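Long-range contact in putative capsular polysaccharide biosynthesis protein (Streptococcus pneumoniae serotype 4, PDB 6EWJ), which is probably a pyridoxal phosphate-dependent sugar aminotransferase of teichoic acid biosynthesis in the pneumococcus: residues T103-E115 against F365-F377. Residues are numbered along the deposited sequence; the frame is centred on the assembly and turned at random.
Sequences TPVMVDIQADTFE and FDMTNYPKAYAFF
The carboxylate of Asp108 meets the first turn of helix 371-378 with both oxygens. OD1 accepts from Ala373 N at 2.8 Å, and OD2 accepts from Lys372 N at 3.0 Å. Each oxygen uses its syn lone pair, and the paired bonds limit rotation of the carboxylate. Chi1 of -155° puts CG anti to the backbone N and reaching to the helix end. OD1 also takes a weak bond from Ile109 N. The negative charge would be expected to suit the positive end of the helix. Lys372 NZ stays 5.1 Å from Asp108 OD2.

Met106 fills the other end of the contact. Its extended chain lays CE over the centre of one Phe365 ring face, 3.6 Å from the centroid and 12° off the normal. SD sits obliquely to the rings of Phe365 and Tyr370, a Met-aromatic contact with each. Pro104 O lies in plane at the Phe365 edge, 3.3 Å from CZ. A water joins Tyr370 OH to Met106 N.

Beyond Asp108, Ile109 and Phe376 cross at about a right angle, with Ile109 CD1 3.6 Å from Phe376 CB. The side chain of Phe376 is about 7 Å from that of Tyr351, a pyridoxal phosphate-binding residue; the cofactor is absent here.

The contact joins strand 103-107, outermost in this chain's seven-stranded mixed sheet, and the loop after it to helix 371-378. Tyr370 is the N-cap; Asp108, distant in sequence, caps the first-turn N-H groups from outside the helix, in the fold type I architecture of pyridoxal phosphate enzymes, to which DegT/DnrJ/EryC1 aminotransferases belong.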
loop_
_atom_site.group_PDB
_atom_site.type_symbol
_atom_site.label_atom_id
_atom_site.label_comp_id
_atom_site.label_asym_id
_atom_site.label_seq_id
_atom_site.Cartn_x
_atom_site.Cartn_y
_atom_site.Cartn_z
ATOM N N THR A 103 15.521 3.362 15.773
ATOM C CA THR A 103 15.101 3.671 17.130
ATOM C C THR A 103 14.465 5.049 17.183
ATOM O O THR A 103 15.130 6.057 16.891
ATOM C CB THR A 103 16.290 3.613 18.094
ATOM O OG1 THR A 103 16.954 2.360 17.943
ATOM C CG2 THR A 103 15.818 3.745 19.565
ATOM N N PRO A 104 13.159 5.119 17.522
ATOM C CA PRO A 104 12.594 6.471 17.698
ATOM C C PRO A 104 13.180 7.162 18.924
ATOM O O PRO A 104 13.452 6.489 19.917
ATOM C CB PRO A 104 11.110 6.209 17.933
ATOM C CG PRO A 104 10.886 4.770 17.491
ATOM C CD PRO A 104 12.167 4.061 17.758
ATOM N N VAL A 105 13.427 8.470 18.814
ATOM C CA VAL A 105 13.820 9.310 19.915
ATOM C C VAL A 105 12.822 10.477 19.968
ATOM O O VAL A 105 12.744 11.273 19.042
ATOM C CB VAL A 105 15.237 9.888 19.720
ATOM C CG1 VAL A 105 15.589 10.815 20.857
ATOM C CG2 VAL A 105 16.266 8.789 19.624
ATOM N N MET A 106 12.053 10.562 21.044
ATOM C CA MET A 106 11.006 11.562 21.169
ATOM C C MET A 106 11.554 12.780 21.885
ATOM O O MET A 106 12.425 12.643 22.769
ATOM C CB MET A 106 9.810 10.979 21.937
ATOM C CG MET A 106 9.163 9.800 21.229
ATOM S SD MET A 106 7.633 9.297 22.046
ATOM C CE MET A 106 7.463 7.713 21.228
ATOM N N VAL A 107 11.046 13.942 21.491
ATOM C CA VAL A 107 11.462 15.219 22.084
ATOM C C VAL A 107 10.212 15.972 22.527
ATOM O O VAL A 107 9.234 16.023 21.793
ATOM C CB VAL A 107 12.273 16.062 21.094
ATOM C CG1 VAL A 107 12.659 17.395 21.705
ATOM C CG2 VAL A 107 13.533 15.319 20.677
ATOM N N ASP A 108 10.275 16.564 23.728
ATOM C CA ASP A 108 9.147 17.290 24.277
ATOM C C ASP A 108 8.927 18.578 23.506
ATOM O O ASP A 108 9.827 19.047 22.779
ATOM C CB ASP A 108 9.325 17.604 25.788
ATOM C CG ASP A 108 8.007 17.799 26.505
ATOM O OD1 ASP A 108 6.922 17.576 25.895
ATOM O OD2 ASP A 108 8.032 18.132 27.703
ATOM N N ILE A 109 7.750 19.151 23.667
ATOM C CA ILE A 109 7.364 20.294 22.909
ATOM C C ILE A 109 7.478 21.544 23.780
ATOM O O ILE A 109 7.919 21.469 24.928
ATOM C CB ILE A 109 5.960 20.101 22.293
ATOM C CG1 ILE A 109 4.875 20.000 23.365
ATOM C CG2 ILE A 109 5.967 18.859 21.394
ATOM C CD1 ILE A 109 3.478 20.268 22.854
ATOM N N GLN A 110 7.154 22.695 23.205
ATOM C CA GLN A 110 7.266 23.971 23.896
ATOM C C GLN A 110 6.001 24.238 24.725
ATOM O O GLN A 110 5.021 23.503 24.633
ATOM C CB GLN A 110 7.520 25.102 22.889
ATOM C CG GLN A 110 8.762 24.891 22.014
ATOM C CD GLN A 110 8.948 25.976 20.947
ATOM O OE1 GLN A 110 8.555 27.128 21.141
ATOM N NE2 GLN A 110 9.613 25.627 19.839
ATOM N N ALA A 111 6.015 25.324 25.517
ATOM C CA ALA A 111 4.864 25.623 26.388
ATOM C C ALA A 111 3.654 26.187 25.609
ATOM O O ALA A 111 2.507 26.033 26.044
ATOM C CB ALA A 111 5.285 26.573 27.494
ATOM N N ASP A 112 3.907 26.844 24.477
ATOM C CA ASP A 112 2.913 27.703 23.840
ATOM C C ASP A 112 2.756 27.381 22.377
ATOM O O ASP A 112 2.345 28.244 21.601
ATOM C CB ASP A 112 3.344 29.203 23.955
ATOM C CG ASP A 112 3.695 29.604 25.369
ATOM O OD1 ASP A 112 2.825 29.412 26.250
ATOM O OD2 ASP A 112 4.818 30.164 25.601
ATOM N N THR A 113 3.154 26.172 22.002
ATOM C CA THR A 113 3.028 25.702 20.663
ATOM C C THR A 113 3.345 24.201 20.649
ATOM O O THR A 113 4.043 23.681 21.533
ATOM C CB THR A 113 3.935 26.456 19.636
ATOM O OG1 THR A 113 3.635 26.023 18.325
ATOM C CG2 THR A 113 5.439 26.252 19.896
ATOM N N PHE A 114 2.863 23.567 19.602
ATOM C CA PHE A 114 3.075 22.153 19.374
ATOM C C PHE A 114 4.509 21.823 19.034
ATOM O O PHE A 114 4.893 20.640 19.106
ATOM C CB PHE A 114 2.153 21.655 18.260
ATOM C CG PHE A 114 2.448 22.273 16.930
ATOM C CD1 PHE A 114 3.423 21.737 16.121
ATOM C CD2 PHE A 114 1.821 23.468 16.563
ATOM C CE1 PHE A 114 3.705 22.302 14.930
ATOM C CE2 PHE A 114 2.110 24.046 15.373
ATOM C CZ PHE A 114 3.057 23.469 14.547
ATOM N N GLU A 115 5.287 22.809 18.581
ATOM C CA GLU A 115 6.618 22.520 18.054
ATOM C C GLU A 115 7.543 21.967 19.114
ATOM O O GLU A 115 7.388 22.250 20.314
ATOM C CB GLU A 115 7.262 23.753 17.441
ATOM C CG GLU A 115 6.632 24.274 16.132
ATOM C CD GLU A 115 7.453 25.416 15.552
ATOM O OE1 GLU A 115 8.649 25.198 15.286
ATOM O OE2 GLU A 115 6.912 26.541 15.327
ATOM N N PHE A 365 8.785 4.231 26.304
ATOM C CA PHE A 365 8.523 5.670 26.395
ATOM C C PHE A 365 7.576 6.012 27.535
ATOM O O PHE A 365 6.581 5.325 27.760
ATOM C CB PHE A 365 8.025 6.218 25.070
ATOM C CG PHE A 365 9.037 6.099 23.987
ATOM C CD1 PHE A 365 10.045 7.047 23.841
ATOM C CD2 PHE A 365 9.043 4.990 23.153
ATOM C CE1 PHE A 365 10.984 6.905 22.824
ATOM C CE2 PHE A 365 10.014 4.821 22.187
ATOM C CZ PHE A 365 10.982 5.769 22.019
ATOM N N ASP A 366 7.903 7.068 28.264
ATOM C CA ASP A 366 7.234 7.377 29.543
ATOM C C ASP A 366 6.732 8.830 29.524
ATOM O O ASP A 366 7.525 9.743 29.335
ATOM C CB ASP A 366 8.230 7.142 30.679
ATOM C CG ASP A 366 7.638 7.351 32.046
ATOM O OD1 ASP A 366 6.585 8.004 32.212
ATOM O OD2 ASP A 366 8.273 6.852 32.992
ATOM N N MET A 367 5.424 8.992 29.679
ATOM C CA MET A 367 4.744 10.280 29.628
ATOM C C MET A 367 5.330 11.328 30.558
ATOM O O MET A 367 5.362 12.522 30.192
ATOM C CB MET A 367 3.236 10.136 29.932
ATOM C CG MET A 367 2.406 11.378 29.564
ATOM S SD MET A 367 2.265 11.717 27.759
ATOM C CE MET A 367 3.591 12.887 27.460
ATOM N N THR A 368 5.836 10.884 31.713
ATOM C CA THR A 368 6.436 11.816 32.687
ATOM C C THR A 368 7.688 12.524 32.146
ATOM O O THR A 368 8.089 13.547 32.685
ATOM C CB THR A 368 6.770 11.132 34.052
ATOM O OG1 THR A 368 7.776 10.118 33.873
ATOM C CG2 THR A 368 5.506 10.497 34.680
ATOM N N ASN A 369 8.313 11.983 31.092
ATOM C CA ASN A 369 9.451 12.660 30.412
ATOM C C ASN A 369 9.078 13.798 29.487
ATOM O O ASN A 369 9.963 14.518 29.011
ATOM C CB ASN A 369 10.321 11.651 29.633
ATOM C CG ASN A 369 11.136 10.730 30.527
ATOM O OD1 ASN A 369 11.152 9.504 30.318
ATOM N ND2 ASN A 369 11.792 11.283 31.511
ATOM N N TYR A 370 7.787 13.952 29.182
ATOM C CA TYR A 370 7.328 14.913 28.184
ATOM C C TYR A 370 6.139 15.687 28.700
ATOM O O TYR A 370 5.064 15.646 28.107
ATOM C CB TYR A 370 7.010 14.185 26.832
ATOM C CG TYR A 370 8.008 13.137 26.471
ATOM C CD1 TYR A 370 9.176 13.450 25.779
ATOM C CD2 TYR A 370 7.786 11.801 26.793
ATOM C CE1 TYR A 370 10.131 12.490 25.489
ATOM C CE2 TYR A 370 8.713 10.816 26.447
ATOM C CZ TYR A 370 9.888 11.171 25.813
ATOM O OH TYR A 370 10.847 10.198 25.533
ATOM N N PRO A 371 6.327 16.430 29.827
ATOM C CA PRO A 371 5.218 17.142 30.449
ATOM C C PRO A 371 4.554 18.214 29.587
ATOM O O PRO A 371 3.380 18.498 29.780
ATOM C CB PRO A 371 5.864 17.787 31.682
ATOM C CG PRO A 371 7.337 17.814 31.396
ATOM C CD PRO A 371 7.583 16.601 30.587
ATOM N N LYS A 372 5.306 18.841 28.688
ATOM C CA LYS A 372 4.751 19.904 27.833
ATOM C C LYS A 372 3.789 19.284 26.835
ATOM O O LYS A 372 2.693 19.825 26.550
ATOM C CB LYS A 372 5.861 20.684 27.138
ATOM C CG LYS A 372 6.845 21.320 28.129
ATOM C CD LYS A 372 6.423 22.683 28.611
ATOM C CE LYS A 372 7.500 23.314 29.524
ATOM N NZ LYS A 372 8.297 22.417 30.462
ATOM N N ALA A 373 4.192 18.130 26.300
ATOM C CA ALA A 373 3.330 17.364 25.407
ATOM C C ALA A 373 2.036 17.025 26.085
ATOM O O ALA A 373 0.953 17.204 25.510
ATOM C CB ALA A 373 4.035 16.082 24.910
ATOM N N TYR A 374 2.137 16.527 27.319
ATOM C CA TYR A 374 0.939 16.230 28.100
ATOM C C TYR A 374 0.042 17.469 28.283
ATOM O O TYR A 374 -1.166 17.379 28.191
ATOM C CB TYR A 374 1.293 15.640 29.477
ATOM C CG TYR A 374 0.056 15.180 30.175
ATOM C CD1 TYR A 374 -0.507 13.931 29.843
ATOM C CD2 TYR A 374 -0.595 15.976 31.134
ATOM C CE1 TYR A 374 -1.670 13.510 30.428
ATOM C CE2 TYR A 374 -1.769 15.544 31.730
ATOM C CZ TYR A 374 -2.285 14.310 31.370
ATOM O OH TYR A 374 -3.430 13.832 31.944
ATOM N N ALA A 375 0.654 18.581 28.651
ATOM C CA ALA A 375 -0.110 19.766 29.030
ATOM C C ALA A 375 -0.835 20.324 27.798
ATOM O O ALA A 375 -1.967 20.777 27.907
ATOM C CB ALA A 375 0.780 20.822 29.715
ATOM N N PHE A 376 -0.213 20.214 26.629
ATOM C CA PHE A 376 -0.872 20.612 25.365
ATOM C C PHE A 376 -2.106 19.791 25.081
ATOM O O PHE A 376 -3.151 20.332 24.761
ATOM C CB PHE A 376 0.111 20.458 24.211
ATOM C CG PHE A 376 -0.431 20.870 22.879
ATOM C CD1 PHE A 376 -1.108 19.951 22.076
ATOM C CD2 PHE A 376 -0.247 22.167 22.413
ATOM C CE1 PHE A 376 -1.587 20.310 20.816
ATOM C CE2 PHE A 376 -0.732 22.543 21.153
ATOM C CZ PHE A 376 -1.399 21.615 20.355
ATOM N N PHE A 377 -1.947 18.478 25.211
ATOM C CA PHE A 377 -3.021 17.484 25.049
ATOM C C PHE A 377 -4.154 17.641 26.026
ATOM O O PHE A 377 -5.328 17.596 25.655
ATOM C CB PHE A 377 -2.446 16.077 25.182
ATOM C CG PHE A 377 -3.449 15.033 25.603
ATOM C CD1 PHE A 377 -4.448 14.588 24.710
ATOM C CD2 PHE A 377 -3.393 14.459 26.882
ATOM C CE1 PHE A 377 -5.401 13.657 25.109
ATOM C CE2 PHE A 377 -4.343 13.534 27.262
ATOM C CZ PHE A 377 -5.335 13.114 26.363
HETATM O O HOH W 1 12.796 9.797 23.812
HETATM O O HOH W 2 2.696 22.723 26.055
#